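Putative acetyltransferase (Streptococcus mutans, PDB 3LD2) binds coenzyme A and probably transfers an acyl group from the cofactor to an acceptor substrate, as other GNAT-family acetyltransferases do. Local coordinates at residues L42-Q47 with V85-D90; L96-L101 with Q132-E137; Y142-I147 with D166-L171; L171-F176 with Y181-I186. All coordinates share one frame; numbering follows the deposited sequence.

How the interactions relate
The four contacts follow one another along the chain and all reach the single mixed sheet of the GNAT fold. Interactions 1 and 2 use the neighbouring strands 82-88 and 92-100, their centres about 18 Å apart; interaction 1 ties the 3-10 turn before helix 45-55 to its strand, and interaction 2 sets helix 126-138 against its strand. Interaction 2 meets interaction 3 where Ser100 and Tyr142 join through their hydroxyls and where Phe134 packs on Val145. Interactions 3 and 4 share Leu171 and strand 166-177, with centres about 15 Å apart, and Arg170 to Asp183 ties them by a salt bridge. Interactions 1 and 4, about 33 Å apart between centres, lie toward opposite margins of the sheet, with the coenzyme A site between them.

Interaction 1: residues L42-Q47 with V85-D90; sequences LSDIEQ and VAKIKD
A single lysine ammonium, that of Lys87, is shared by two aspartates: Asp44 across the contact and Asp90 three residues further along its own segment. The resulting salt-bridge network ties the 3-10 turn that leads into helix 45-55 to strand 82-88 of the GNAT fold. Asp44 and Lys87 approach from opposite directions. Lys87 NZ donates to the syn lone pair of Asp44 OD1 at 2.9 Å, while a weaker bond of 3.2 Å runs from the same NZ to Asp44 OD2, so the ammonium sits before both oxygens of the carboxylate. The bend at the last torsion of Lys87 (chi4 -142°) turns the ammonium out of line with an otherwise extended chain. OD2 of Asp44 also accepts a hydrogen bond from the backbone N of Leu41, which gives the acid a second hold. Val85 CG1 comes within 4.3 Å of Asp44 OD2; the valine side chain also touches Ile92 and Val95 of strand 92-100. The positive charge would be expected to ease the repulsion between the two carboxylates, Asp44 OD1 and Asp90 OD1 being 4.9 Å apart. Lys87 NZ reaches Asp90 OD1 at 3.1 Å, arriving from above the carboxylate plane, 51° out of it.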
loop_
_atom_site.group_PDB
_atom_site.type_symbol
_atom_site.label_atom_id
_atom_site.label_comp_id
_atom_site.label_asym_id
_atom_site.label_seq_id
_atom_site.Cartn_x
_atom_site.Cartn_y
_atom_site.Cartn_z
ATOM N N LEU A 42 -11.939 -8.768 -11.316
ATOM C CA LEU A 42 -12.223 -9.909 -10.492
ATOM C C LEU A 42 -11.295 -11.007 -10.964
ATOM O O LEU A 42 -10.778 -11.779 -10.169
ATOM C CB LEU A 42 -13.671 -10.324 -10.693
ATOM C CG LEU A 42 -14.453 -10.656 -9.434
ATOM C CD1 LEU A 42 -14.751 -9.374 -8.720
ATOM C CD2 LEU A 42 -15.758 -11.360 -9.806
ATOM N N SER A 43 -11.076 -11.065 -12.277
ATOM C CA SER A 43 -10.245 -12.131 -12.843
ATOM C C SER A 43 -8.732 -11.932 -12.598
ATOM O O SER A 43 -7.947 -12.839 -12.856
ATOM C CB SER A 43 -10.552 -12.367 -14.337
ATOM O OG SER A 43 -10.196 -11.262 -15.154
ATOM N N ASP A 44 -8.348 -10.752 -12.105
ATOM C CA ASP A 44 -6.955 -10.458 -11.748
ATOM C C ASP A 44 -6.554 -10.951 -10.353
ATOM O O ASP A 44 -5.379 -10.901 -9.993
ATOM C CB ASP A 44 -6.705 -8.946 -11.753
ATOM C CG ASP A 44 -6.514 -8.380 -13.128
ATOM O OD1 ASP A 44 -6.156 -9.145 -14.054
ATOM O OD2 ASP A 44 -6.698 -7.155 -13.273
ATOM N N ILE A 45 -7.520 -11.399 -9.562
ATOM C CA ILE A 45 -7.263 -11.635 -8.142
ATOM C C ILE A 45 -6.248 -12.747 -7.842
ATOM O O ILE A 45 -5.523 -12.677 -6.859
ATOM C CB ILE A 45 -8.572 -11.880 -7.358
ATOM C CG1 ILE A 45 -9.376 -10.575 -7.255
ATOM C CG2 ILE A 45 -8.273 -12.466 -5.978
ATOM C CD1 ILE A 45 -10.749 -10.744 -6.636
ATOM N N GLU A 46 -6.218 -13.779 -8.678
ATOM C CA GLU A 46 -5.270 -14.877 -8.512
ATOM C C GLU A 46 -3.863 -14.313 -8.507
ATOM O O GLU A 46 -3.037 -14.646 -7.663
ATOM C CB GLU A 46 -5.373 -15.851 -9.685
ATOM C CG GLU A 46 -5.512 -17.305 -9.274
ATOM C CD GLU A 46 -6.901 -17.610 -8.684
ATOM O OE1 GLU A 46 -7.422 -16.784 -7.885
ATOM O OE2 GLU A 46 -7.473 -18.677 -9.023
ATOM N N GLN A 47 -3.610 -13.460 -9.483
ATOM C CA GLN A 47 -2.307 -12.867 -9.674
ATOM C C GLN A 47 -1.889 -11.931 -8.546
ATOM O O GLN A 47 -0.754 -11.990 -8.089
ATOM C CB GLN A 47 -2.283 -12.121 -10.998
ATOM C CG GLN A 47 -1.935 -12.996 -12.168
ATOM C CD GLN A 47 -1.994 -12.214 -13.455
ATOM O OE1 GLN A 47 -0.964 -11.745 -13.970
ATOM N NE2 GLN A 47 -3.221 -12.014 -13.962
ATOM N N VAL A 85 -4.102 -1.537 -10.322
ATOM C CA VAL A 85 -3.161 -2.569 -10.705
ATOM C C VAL A 85 -2.262 -2.092 -11.861
ATOM O O VAL A 85 -2.668 -1.286 -12.699
ATOM C CB VAL A 85 -3.932 -3.866 -11.014
ATOM C CG1 VAL A 85 -3.439 -4.515 -12.272
ATOM C CG2 VAL A 85 -3.862 -4.824 -9.838
ATOM N N ALA A 86 -1.010 -2.519 -11.875
ATOM C CA ALA A 86 -0.147 -2.162 -13.000
ATOM C C ALA A 86 0.227 -3.412 -13.777
ATOM O O ALA A 86 0.521 -4.453 -13.198
ATOM C CB ALA A 86 1.076 -1.397 -12.542
ATOM N N LYS A 87 0.169 -3.325 -15.095
ATOM C CA LYS A 87 0.440 -4.494 -15.927
ATOM C C LYS A 87 1.484 -4.163 -16.968
ATOM O O LYS A 87 1.577 -3.020 -17.453
ATOM C CB LYS A 87 -0.827 -4.998 -16.634
ATOM C CG LYS A 87 -1.957 -5.490 -15.736
ATOM C CD LYS A 87 -3.072 -6.113 -16.590
ATOM C CE LYS A 87 -4.426 -6.120 -15.891
ATOM N NZ LYS A 87 -5.230 -7.365 -16.146
ATOM N N ILE A 88 2.265 -5.181 -17.306
ATOM C CA ILE A 88 3.219 -5.118 -18.406
ATOM C C ILE A 88 2.993 -6.375 -19.251
ATOM O O ILE A 88 3.382 -7.466 -18.844
ATOM C CB ILE A 88 4.670 -5.050 -17.884
ATOM C CG1 ILE A 88 4.893 -3.753 -17.121
ATOM C CG2 ILE A 88 5.660 -5.088 -19.030
ATOM C CD1 ILE A 88 6.330 -3.536 -16.685
ATOM N N LYS A 89 2.336 -6.213 -20.401
ATOM C CA LYS A 89 1.807 -7.332 -21.198
ATOM C C LYS A 89 0.613 -8.062 -20.530
ATOM O O LYS A 89 0.554 -9.294 -20.503
ATOM C CB LYS A 89 2.916 -8.326 -21.574
ATOM C CG LYS A 89 3.067 -9.495 -20.606
ATOM C CD LYS A 89 4.177 -10.434 -21.012
ATOM C CE LYS A 89 5.461 -9.665 -21.295
ATOM N NZ LYS A 89 6.513 -10.557 -21.872
ATOM N N ASP A 90 -0.356 -7.309 -20.019
ATOM C CA ASP A 90 -1.451 -7.915 -19.242
ATOM C C ASP A 90 -0.970 -8.923 -18.174
ATOM O O ASP A 90 -1.721 -9.782 -17.717
ATOM C CB ASP A 90 -2.536 -8.524 -20.149
ATOM C CG ASP A 90 -3.961 -8.338 -19.576
ATOM O OD1 ASP A 90 -4.324 -9.058 -18.611
ATOM O OD2 ASP A 90 -4.713 -7.463 -20.092
#

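Interaction 2: residues L96-L101 with Q132-E137; sequences LDYSSL and QIFLNE
Phe134 directs the edge of its ring at the face of Tyr98, an offset edge-to-face pair with centroids 5.1 Å apart and planes inclined at 60°. Its CD1 lies over that face and is nearest to Tyr98 CD2, at 3.5 Å. The neighbouring CE1 instead approaches the root of the tyrosine, 3.4 Å from Tyr98 CB. The two side chains therefore overlap along the inner half of the tyrosine, while the phenol end continues toward the helix. There Tyr98 OH reaches the aliphatic part of Glu137, at 3.7 Å from its CB. Tyr98 CG stands between the backbone N and the carbonyl carbon (chi1 64°), which places the ring face against Phe134 CD1. Leu96, two residues earlier on the same side of the strand, crosses Phe134 at about a right angle, its CD1 4.0 Å from Phe134 CB. The Leu96 side chain is also about 4 Å from that of Ile115, a coenzyme A-binding residue. The contact illustrates how the sheet of the GNAT fold receives a helix: the axes of 96-100 and 132-137 run nearly parallel, 21° apart and 10.1 Å from each other. Phe113 of strand 110-117 meets the Phe134 ring and touches Leu96 and Tyr98. Ile133 and Phe134 also touch Leu84 of strand 82-88, so helix 126-138 lies over strands 82-88, 92-100 and 110-117.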
loop_
_atom_site.group_PDB
_atom_site.type_symbol
_atom_site.label_atom_id
_atom_site.label_comp_id
_atom_site.label_asym_id
_atom_site.label_seq_id
_atom_site.Cartn_x
_atom_site.Cartn_y
_atom_site.Cartn_z
ATOM N N LEU A 96 -1.989 -1.487 -5.820
ATOM C CA LEU A 96 -2.232 -0.526 -4.766
ATOM C C LEU A 96 -3.707 -0.586 -4.382
ATOM O O LEU A 96 -4.587 -0.376 -5.229
ATOM C CB LEU A 96 -1.841 0.890 -5.204
ATOM C CG LEU A 96 -2.013 1.982 -4.115
ATOM C CD1 LEU A 96 -1.123 3.206 -4.315
ATOM C CD2 LEU A 96 -3.479 2.433 -3.949
ATOM N N ASP A 97 -3.981 -0.894 -3.115
ATOM C CA ASP A 97 -5.347 -0.848 -2.597
ATOM C C ASP A 97 -5.481 0.295 -1.600
ATOM O O ASP A 97 -4.537 0.609 -0.876
ATOM C CB ASP A 97 -5.721 -2.151 -1.918
ATOM C CG ASP A 97 -5.003 -2.343 -0.604
ATOM O OD1 ASP A 97 -3.765 -2.452 -0.632
ATOM O OD2 ASP A 97 -5.664 -2.393 0.456
ATOM N N TYR A 98 -6.645 0.933 -1.581
ATOM C CA TYR A 98 -6.885 2.035 -0.653
ATOM C C TYR A 98 -8.282 2.020 -0.094
ATOM O O TYR A 98 -9.190 1.424 -0.658
ATOM C CB TYR A 98 -6.573 3.396 -1.283
ATOM C CG TYR A 98 -7.432 3.797 -2.452
ATOM C CD1 TYR A 98 -8.593 4.534 -2.256
ATOM C CD2 TYR A 98 -7.071 3.468 -3.758
ATOM C CE1 TYR A 98 -9.388 4.930 -3.322
ATOM C CE2 TYR A 98 -7.857 3.851 -4.842
ATOM C CZ TYR A 98 -9.028 4.578 -4.618
ATOM O OH TYR A 98 -9.838 4.983 -5.672
ATOM N N SER A 99 -8.445 2.682 1.030
ATOM C CA SER A 99 -9.724 2.685 1.713
ATOM C C SER A 99 -9.717 3.751 2.810
ATOM O O SER A 99 -8.642 4.208 3.231
ATOM C CB SER A 99 -9.939 1.325 2.346
ATOM O OG SER A 99 -9.119 1.235 3.497
ATOM N N SER A 100 -10.913 4.146 3.261
ATOM C CA SER A 100 -11.077 5.003 4.446
ATOM C C SER A 100 -10.361 4.471 5.695
ATOM O O SER A 100 -10.481 3.300 6.042
ATOM C CB SER A 100 -12.561 5.152 4.773
ATOM O OG SER A 100 -13.105 6.248 4.062
ATOM N N LEU A 101 -9.651 5.334 6.397
ATOM C CA LEU A 101 -8.941 4.880 7.589
ATOM C C LEU A 101 -9.881 4.515 8.740
ATOM O O LEU A 101 -9.608 3.570 9.475
ATOM C CB LEU A 101 -7.907 5.909 8.047
ATOM C CG LEU A 101 -6.998 5.435 9.184
ATOM C CD1 LEU A 101 -6.372 4.076 8.857
ATOM C CD2 LEU A 101 -5.913 6.457 9.469
ATOM N N GLN A 132 0.639 8.044 -7.811
ATOM C CA GLN A 132 0.202 9.260 -8.466
ATOM C C GLN A 132 -1.255 9.193 -8.923
ATOM O O GLN A 132 -1.994 10.169 -8.805
ATOM C CB GLN A 132 1.090 9.566 -9.648
ATOM C CG GLN A 132 1.623 10.951 -9.620
ATOM C CD GLN A 132 2.540 11.188 -8.422
ATOM O OE1 GLN A 132 3.449 10.393 -8.161
ATOM N NE2 GLN A 132 2.309 12.286 -7.693
ATOM N N ILE A 133 -1.693 8.063 -9.464
ATOM C CA ILE A 133 -3.081 8.080 -9.853
ATOM C C ILE A 133 -3.947 7.956 -8.608
ATOM O O ILE A 133 -4.964 8.644 -8.492
ATOM C CB ILE A 133 -3.468 7.184 -11.101
ATOM C CG1 ILE A 133 -3.988 5.828 -10.695
ATOM C CG2 ILE A 133 -2.311 7.086 -12.121
ATOM C CD1 ILE A 133 -2.869 4.825 -10.675
ATOM N N PHE A 134 -3.516 7.144 -7.650
ATOM C CA PHE A 134 -4.199 7.097 -6.356
ATOM C C PHE A 134 -4.454 8.513 -5.826
ATOM O O PHE A 134 -5.584 8.870 -5.509
ATOM C CB PHE A 134 -3.392 6.288 -5.333
ATOM C CG PHE A 134 -3.722 6.612 -3.887
ATOM C CD1 PHE A 134 -4.905 6.155 -3.300
ATOM C CD2 PHE A 134 -2.837 7.351 -3.108
ATOM C CE1 PHE A 134 -5.220 6.448 -1.962
ATOM C CE2 PHE A 134 -3.131 7.644 -1.762
ATOM C CZ PHE A 134 -4.327 7.190 -1.186
ATOM N N LEU A 135 -3.404 9.316 -5.732
ATOM C CA LEU A 135 -3.531 10.639 -5.160
ATOM C C LEU A 135 -4.592 11.440 -5.886
ATOM O O LEU A 135 -5.363 12.162 -5.246
ATOM C CB LEU A 135 -2.199 11.386 -5.158
ATOM C CG LEU A 135 -1.180 10.951 -4.103
ATOM C CD1 LEU A 135 0.162 11.607 -4.366
ATOM C CD2 LEU A 135 -1.654 11.278 -2.671
ATOM N N ASN A 136 -4.651 11.304 -7.211
ATOM C CA ASN A 136 -5.667 12.021 -7.975
ATOM C C ASN A 136 -7.088 11.471 -7.865
ATOM O O ASN A 136 -8.037 12.196 -8.115
ATOM C CB ASN A 136 -5.259 12.210 -9.432
ATOM C CG ASN A 136 -4.161 13.258 -9.585
ATOM O OD1 ASN A 136 -4.445 14.450 -9.762
ATOM N ND2 ASN A 136 -2.898 12.826 -9.471
ATOM N N GLU A 137 -7.227 10.198 -7.498
ATOM C CA GLU A 137 -8.525 9.636 -7.139
ATOM C C GLU A 137 -9.101 10.289 -5.888
ATOM O O GLU A 137 -10.245 10.725 -5.878
ATOM C CB GLU A 137 -8.410 8.141 -6.877
ATOM C CG GLU A 137 -8.265 7.320 -8.124
ATOM C CD GLU A 137 -9.328 7.666 -9.155
ATOM O OE1 GLU A 137 -9.044 7.529 -10.370
ATOM O OE2 GLU A 137 -10.440 8.093 -8.749
#

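Interaction 3: residues Y142-I147 with D166-L171; sequences YQKVLI and DLEARL
Lys144 and Glu168 meet through one charged interaction, a salt bridge between two long side chains that come from opposite directions. Lys144 NZ donates to Glu168 OE2 at 3.2 Å, reaching it on the syn side but 19° out of the carboxylate plane. The other oxygen is more distant: Glu168 OE1 stands 3.6 Å from Lys144 NZ, and it is hydrogen-bonded to Ser188 OG, so each carboxylate oxygen has its own partner. Lys144 CE comes along with the ammonium, 3.6 Å from Glu168 OE1. Both chains are stretched out, with CG anti to the backbone N in Lys144 (chi1 -176°) and in Glu168 (chi1 -180°), and this extension lets them bridge strands that are not adjacent. In the mixed sheet of the GNAT fold, strand 180-190 runs between 144-150 and 166-177, and the ion pair spans it near the surface. Glu168 is also half of a classic beta bulge, in which it and Ala169 both face Ile186 of the intervening strand. On the backbone side, Lys144 pairs with His109 and Val111, which ties the lysine's own strand to 110-117.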
loop_
_atom_site.group_PDB
_atom_site.type_symbol
_atom_site.label_atom_id
_atom_site.label_comp_id
_atom_site.label_asym_id
_atom_site.label_seq_id
_atom_site.Cartn_x
_atom_site.Cartn_y
_atom_site.Cartn_z
ATOM N N TYR A 142 -10.989 13.246 0.118
ATOM C CA TYR A 142 -10.348 13.186 1.443
ATOM C C TYR A 142 -9.446 14.382 1.700
ATOM O O TYR A 142 -9.068 15.105 0.777
ATOM C CB TYR A 142 -9.509 11.912 1.625
ATOM C CG TYR A 142 -10.234 10.590 1.579
ATOM C CD1 TYR A 142 -10.741 10.007 2.731
ATOM C CD2 TYR A 142 -10.371 9.907 0.391
ATOM C CE1 TYR A 142 -11.391 8.779 2.693
ATOM C CE2 TYR A 142 -11.026 8.686 0.341
ATOM C CZ TYR A 142 -11.527 8.120 1.487
ATOM O OH TYR A 142 -12.169 6.894 1.410
ATOM N N GLN A 143 -9.080 14.574 2.961
ATOM C CA GLN A 143 -8.248 15.711 3.346
ATOM C C GLN A 143 -6.803 15.265 3.521
ATOM O O GLN A 143 -5.862 16.010 3.241
ATOM C CB GLN A 143 -8.740 16.301 4.671
ATOM C CG GLN A 143 -10.082 17.013 4.599
ATOM C CD GLN A 143 -10.028 18.225 3.701
ATOM O OE1 GLN A 143 -10.631 18.229 2.627
ATOM N NE2 GLN A 143 -9.284 19.258 4.121
ATOM N N LYS A 144 -6.649 14.027 3.983
ATOM C CA LYS A 144 -5.388 13.564 4.506
ATOM C C LYS A 144 -5.177 12.086 4.235
ATOM O O LYS A 144 -6.082 11.264 4.440
ATOM C CB LYS A 144 -5.354 13.806 6.016
ATOM C CG LYS A 144 -4.054 13.454 6.677
ATOM C CD LYS A 144 -4.261 13.194 8.145
ATOM C CE LYS A 144 -2.940 13.222 8.900
ATOM N NZ LYS A 144 -3.149 13.408 10.354
ATOM N N VAL A 145 -3.972 11.770 3.768
ATOM C CA VAL A 145 -3.514 10.396 3.661
ATOM C C VAL A 145 -2.643 10.077 4.863
ATOM O O VAL A 145 -1.805 10.869 5.266
ATOM C CB VAL A 145 -2.623 10.165 2.429
ATOM C CG1 VAL A 145 -2.370 8.682 2.255
ATOM C CG2 VAL A 145 -3.239 10.762 1.208
ATOM N N LEU A 146 -2.814 8.888 5.396
ATOM C CA LEU A 146 -1.985 8.454 6.479
ATOM C C LEU A 146 -1.630 6.951 6.373
ATOM O O LEU A 146 -2.510 6.107 6.167
ATOM C CB LEU A 146 -2.675 8.809 7.795
ATOM C CG LEU A 146 -1.870 8.647 9.070
ATOM C CD1 LEU A 146 -2.186 9.734 10.049
ATOM C CD2 LEU A 146 -2.191 7.289 9.658
ATOM N N ILE A 147 -0.334 6.643 6.514
ATOM C CA ILE A 147 0.155 5.258 6.489
ATOM C C ILE A 147 1.151 4.928 7.597
ATOM O O ILE A 147 1.814 5.805 8.159
ATOM C CB ILE A 147 0.841 4.923 5.160
ATOM C CG1 ILE A 147 1.919 5.965 4.866
ATOM C CG2 ILE A 147 -0.195 4.835 4.017
ATOM C CD1 ILE A 147 2.567 5.810 3.516
ATOM N N ASP A 166 5.124 13.282 4.465
ATOM C CA ASP A 166 5.728 13.829 5.674
ATOM C C ASP A 166 5.812 12.770 6.759
ATOM O O ASP A 166 4.853 12.027 6.975
ATOM C CB ASP A 166 4.880 14.989 6.198
ATOM C CG ASP A 166 4.845 16.165 5.240
ATOM O OD1 ASP A 166 5.925 16.702 4.914
ATOM O OD2 ASP A 166 3.736 16.551 4.805
ATOM N N LEU A 167 6.938 12.712 7.461
ATOM C CA LEU A 167 7.036 11.854 8.626
ATOM C C LEU A 167 6.314 12.512 9.803
ATOM O O LEU A 167 6.793 13.498 10.356
ATOM C CB LEU A 167 8.488 11.590 8.988
ATOM C CG LEU A 167 8.615 10.677 10.205
ATOM C CD1 LEU A 167 8.076 9.312 9.852
ATOM C CD2 LEU A 167 10.090 10.619 10.727
ATOM N N GLU A 168 5.160 11.973 10.186
ATOM C CA GLU A 168 4.313 12.687 11.136
ATOM C C GLU A 168 4.575 12.205 12.546
ATOM O O GLU A 168 4.581 12.983 13.484
ATOM C CB GLU A 168 2.819 12.584 10.771
ATOM C CG GLU A 168 1.912 13.328 11.746
ATOM C CD GLU A 168 0.530 13.656 11.188
ATOM O OE1 GLU A 168 0.412 13.931 9.979
ATOM O OE2 GLU A 168 -0.446 13.657 11.973
ATOM N N ALA A 169 4.836 10.920 12.692
ATOM C CA ALA A 169 5.056 10.382 14.019
ATOM C C ALA A 169 5.956 9.176 13.984
ATOM O O ALA A 169 6.148 8.540 12.953
ATOM C CB ALA A 169 3.732 10.013 14.668
ATOM N N ARG A 170 6.482 8.847 15.151
ATOM C CA ARG A 170 7.290 7.665 15.292
ATOM C C ARG A 170 6.882 6.972 16.577
ATOM O O ARG A 170 6.939 7.568 17.629
ATOM C CB ARG A 170 8.755 8.056 15.315
ATOM C CG ARG A 170 9.650 6.943 15.764
ATOM C CD ARG A 170 11.117 7.289 15.642
ATOM N NE ARG A 170 11.859 6.322 16.442
ATOM C CZ ARG A 170 12.615 6.631 17.489
ATOM N NH1 ARG A 170 12.770 7.905 17.852
ATOM N NH2 ARG A 170 13.227 5.664 18.156
ATOM N N LEU A 171 6.410 5.732 16.473
ATOM C CA LEU A 171 6.082 4.929 17.642
ATOM C C LEU A 171 7.228 3.970 17.898
ATOM O O LEU A 171 7.569 3.119 17.082
ATOM C CB LEU A 171 4.791 4.148 17.447
ATOM C CG LEU A 171 3.555 4.980 17.111
ATOM C CD1 LEU A 171 2.299 4.108 17.123
ATOM C CD2 LEU A 171 3.428 6.141 18.091
#

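Interaction 4: residues L171-F176 with Y181-I186; sequences LTKQFF and YVDDLI
Leu171 forms a hydrogen-bonded antiparallel pair with Asp184 in the hairpin of strands 166-177 and 180-190. Its N reaches Asp184 O at 2.8 Å, and its O receives Asp184 N in the carbonyl plane. Their side chains lie side by side and point the same way; Asp184 OD2 is hydrogen-bonded to His148 ND1 of strand 144-150. The chain then turns a corner at Thr172 and Lys173, where a side chain replaces the backbone partner: Lys173 N donates to Asp183 OD1 at 2.7 Å, nearly along the C-O axis. Asp183 CG sits beside its own backbone N (chi1 -66°), which brings this oxygen to Lys173 N, while its OD2 pairs with Arg170 NE. Lys173 also rests CG on Tyr181 CB, 3.7 Å away. Gln174 and Phe175 both face Val182, a classic beta bulge; with the corner before it, the register has shifted by two between Leu171 and Phe175. Gln174 CG packs 3.7 Å from Asp184 CB. Regular pairing resumes at Phe175, whose N donates to Val182 O at 3.0 Å and whose O accepts from Val182 N. Phe176 finally turns its ring edge to the face of Tyr181, planes at 51°, with Phe176 CD1 over the ring centre and 3.6 Å from Tyr181 CZ.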
loop_
_atom_site.group_PDB
_atom_site.type_symbol
_atom_site.label_atom_id
_atom_site.label_comp_id
_atom_site.label_asym_id
_atom_site.label_seq_id
_atom_site.Cartn_x
_atom_site.Cartn_y
_atom_site.Cartn_z
ATOM N N LEU A 171 6.410 5.732 16.473
ATOM C CA LEU A 171 6.082 4.929 17.642
ATOM C C LEU A 171 7.228 3.970 17.898
ATOM O O LEU A 171 7.569 3.119 17.082
ATOM C CB LEU A 171 4.791 4.148 17.447
ATOM C CG LEU A 171 3.555 4.980 17.111
ATOM C CD1 LEU A 171 2.299 4.108 17.123
ATOM C CD2 LEU A 171 3.428 6.141 18.091
ATOM N N THR A 172 7.800 4.137 19.071
ATOM C CA THR A 172 8.988 3.469 19.510
ATOM C C THR A 172 8.757 2.031 19.913
ATOM O O THR A 172 7.828 1.709 20.690
ATOM C CB THR A 172 9.532 4.249 20.692
ATOM O OG1 THR A 172 10.514 5.171 20.210
ATOM C CG2 THR A 172 10.127 3.333 21.739
ATOM N N LYS A 173 9.618 1.174 19.369
ATOM C CA LYS A 173 9.630 -0.248 19.691
ATOM C C LYS A 173 8.265 -0.905 19.620
ATOM O O LYS A 173 7.928 -1.721 20.472
ATOM C CB LYS A 173 10.251 -0.477 21.064
ATOM C CG LYS A 173 11.742 -0.206 21.077
ATOM C CD LYS A 173 12.275 -0.029 22.468
ATOM C CE LYS A 173 12.594 1.434 22.710
ATOM N NZ LYS A 173 12.307 1.872 24.114
ATOM N N GLN A 174 7.495 -0.576 18.588
ATOM C CA GLN A 174 6.149 -1.121 18.429
ATOM C C GLN A 174 6.154 -2.614 18.175
ATOM O O GLN A 174 5.249 -3.322 18.595
ATOM C CB GLN A 174 5.402 -0.432 17.283
ATOM C CG GLN A 174 4.673 0.835 17.672
ATOM C CD GLN A 174 3.903 0.691 18.959
ATOM O OE1 GLN A 174 4.464 0.825 20.042
ATOM N NE2 GLN A 174 2.601 0.433 18.848
ATOM N N PHE A 175 7.164 -3.102 17.472
ATOM C CA PHE A 175 7.149 -4.509 17.088
ATOM C C PHE A 175 8.481 -5.193 17.304
ATOM O O PHE A 175 9.545 -4.596 17.124
ATOM C CB PHE A 175 6.729 -4.651 15.628
ATOM C CG PHE A 175 5.467 -3.916 15.294
ATOM C CD1 PHE A 175 4.240 -4.383 15.747
ATOM C CD2 PHE A 175 5.508 -2.758 14.549
ATOM C CE1 PHE A 175 3.080 -3.706 15.466
ATOM C CE2 PHE A 175 4.347 -2.077 14.247
ATOM C CZ PHE A 175 3.132 -2.553 14.698
ATOM N N PHE A 176 8.398 -6.453 17.707
ATOM C CA PHE A 176 9.549 -7.327 17.808
ATOM C C PHE A 176 9.507 -8.324 16.633
ATOM O O PHE A 176 8.623 -9.170 16.560
ATOM C CB PHE A 176 9.523 -8.045 19.161
ATOM C CG PHE A 176 10.770 -8.826 19.464
ATOM C CD1 PHE A 176 11.968 -8.173 19.740
ATOM C CD2 PHE A 176 10.746 -10.220 19.483
ATOM C CE1 PHE A 176 13.130 -8.893 20.026
ATOM C CE2 PHE A 176 11.905 -10.954 19.769
ATOM C CZ PHE A 176 13.096 -10.286 20.045
ATOM N N TYR A 181 13.849 -4.888 17.706
ATOM C CA TYR A 181 12.744 -3.984 18.016
ATOM C C TYR A 181 12.557 -3.012 16.890
ATOM O O TYR A 181 13.429 -2.204 16.595
ATOM C CB TYR A 181 12.958 -3.245 19.344
ATOM C CG TYR A 181 12.671 -4.159 20.485
ATOM C CD1 TYR A 181 11.362 -4.386 20.906
ATOM C CD2 TYR A 181 13.694 -4.863 21.105
ATOM C CE1 TYR A 181 11.078 -5.272 21.956
ATOM C CE2 TYR A 181 13.422 -5.751 22.151
ATOM C CZ TYR A 181 12.119 -5.952 22.565
ATOM O OH TYR A 181 11.869 -6.833 23.587
ATOM N N VAL A 182 11.402 -3.088 16.251
ATOM C CA VAL A 182 11.154 -2.239 15.097
ATOM C C VAL A 182 10.221 -1.110 15.484
ATOM O O VAL A 182 9.314 -1.306 16.292
ATOM C CB VAL A 182 10.601 -3.076 13.930
ATOM C CG1 VAL A 182 10.479 -2.228 12.668
ATOM C CG2 VAL A 182 11.523 -4.265 13.703
ATOM N N ASP A 183 10.482 0.076 14.954
ATOM C CA ASP A 183 9.590 1.214 15.151
ATOM C C ASP A 183 8.508 1.298 14.074
ATOM O O ASP A 183 8.643 0.762 12.967
ATOM C CB ASP A 183 10.373 2.523 15.128
ATOM C CG ASP A 183 11.340 2.665 16.304
ATOM O OD1 ASP A 183 11.151 2.016 17.359
ATOM O OD2 ASP A 183 12.283 3.461 16.155
ATOM N N ASP A 184 7.442 2.003 14.403
ATOM C CA ASP A 184 6.367 2.247 13.468
ATOM C C ASP A 184 6.430 3.709 13.061
ATOM O O ASP A 184 6.235 4.602 13.889
ATOM C CB ASP A 184 5.040 1.936 14.144
ATOM C CG ASP A 184 3.872 1.951 13.185
ATOM O OD1 ASP A 184 4.096 1.836 11.956
ATOM O OD2 ASP A 184 2.725 2.063 13.678
ATOM N N LEU A 185 6.724 3.967 11.794
ATOM C CA LEU A 185 6.787 5.336 11.317
ATOM C C LEU A 185 5.513 5.677 10.589
ATOM O O LEU A 185 5.073 4.942 9.705
ATOM C CB LEU A 185 7.978 5.543 10.398
ATOM C CG LEU A 185 9.315 5.055 10.936
ATOM C CD1 LEU A 185 10.394 5.311 9.888
ATOM C CD2 LEU A 185 9.599 5.741 12.255
ATOM N N ILE A 186 4.914 6.793 10.983
ATOM C CA ILE A 186 3.609 7.162 10.492
ATOM C C ILE A 186 3.801 8.298 9.538
ATOM O O ILE A 186 4.256 9.365 9.949
ATOM C CB ILE A 186 2.686 7.571 11.645
ATOM C CG1 ILE A 186 2.468 6.359 12.540
ATOM C CG2 ILE A 186 1.340 8.094 11.110
ATOM C CD1 ILE A 186 1.493 6.586 13.638
#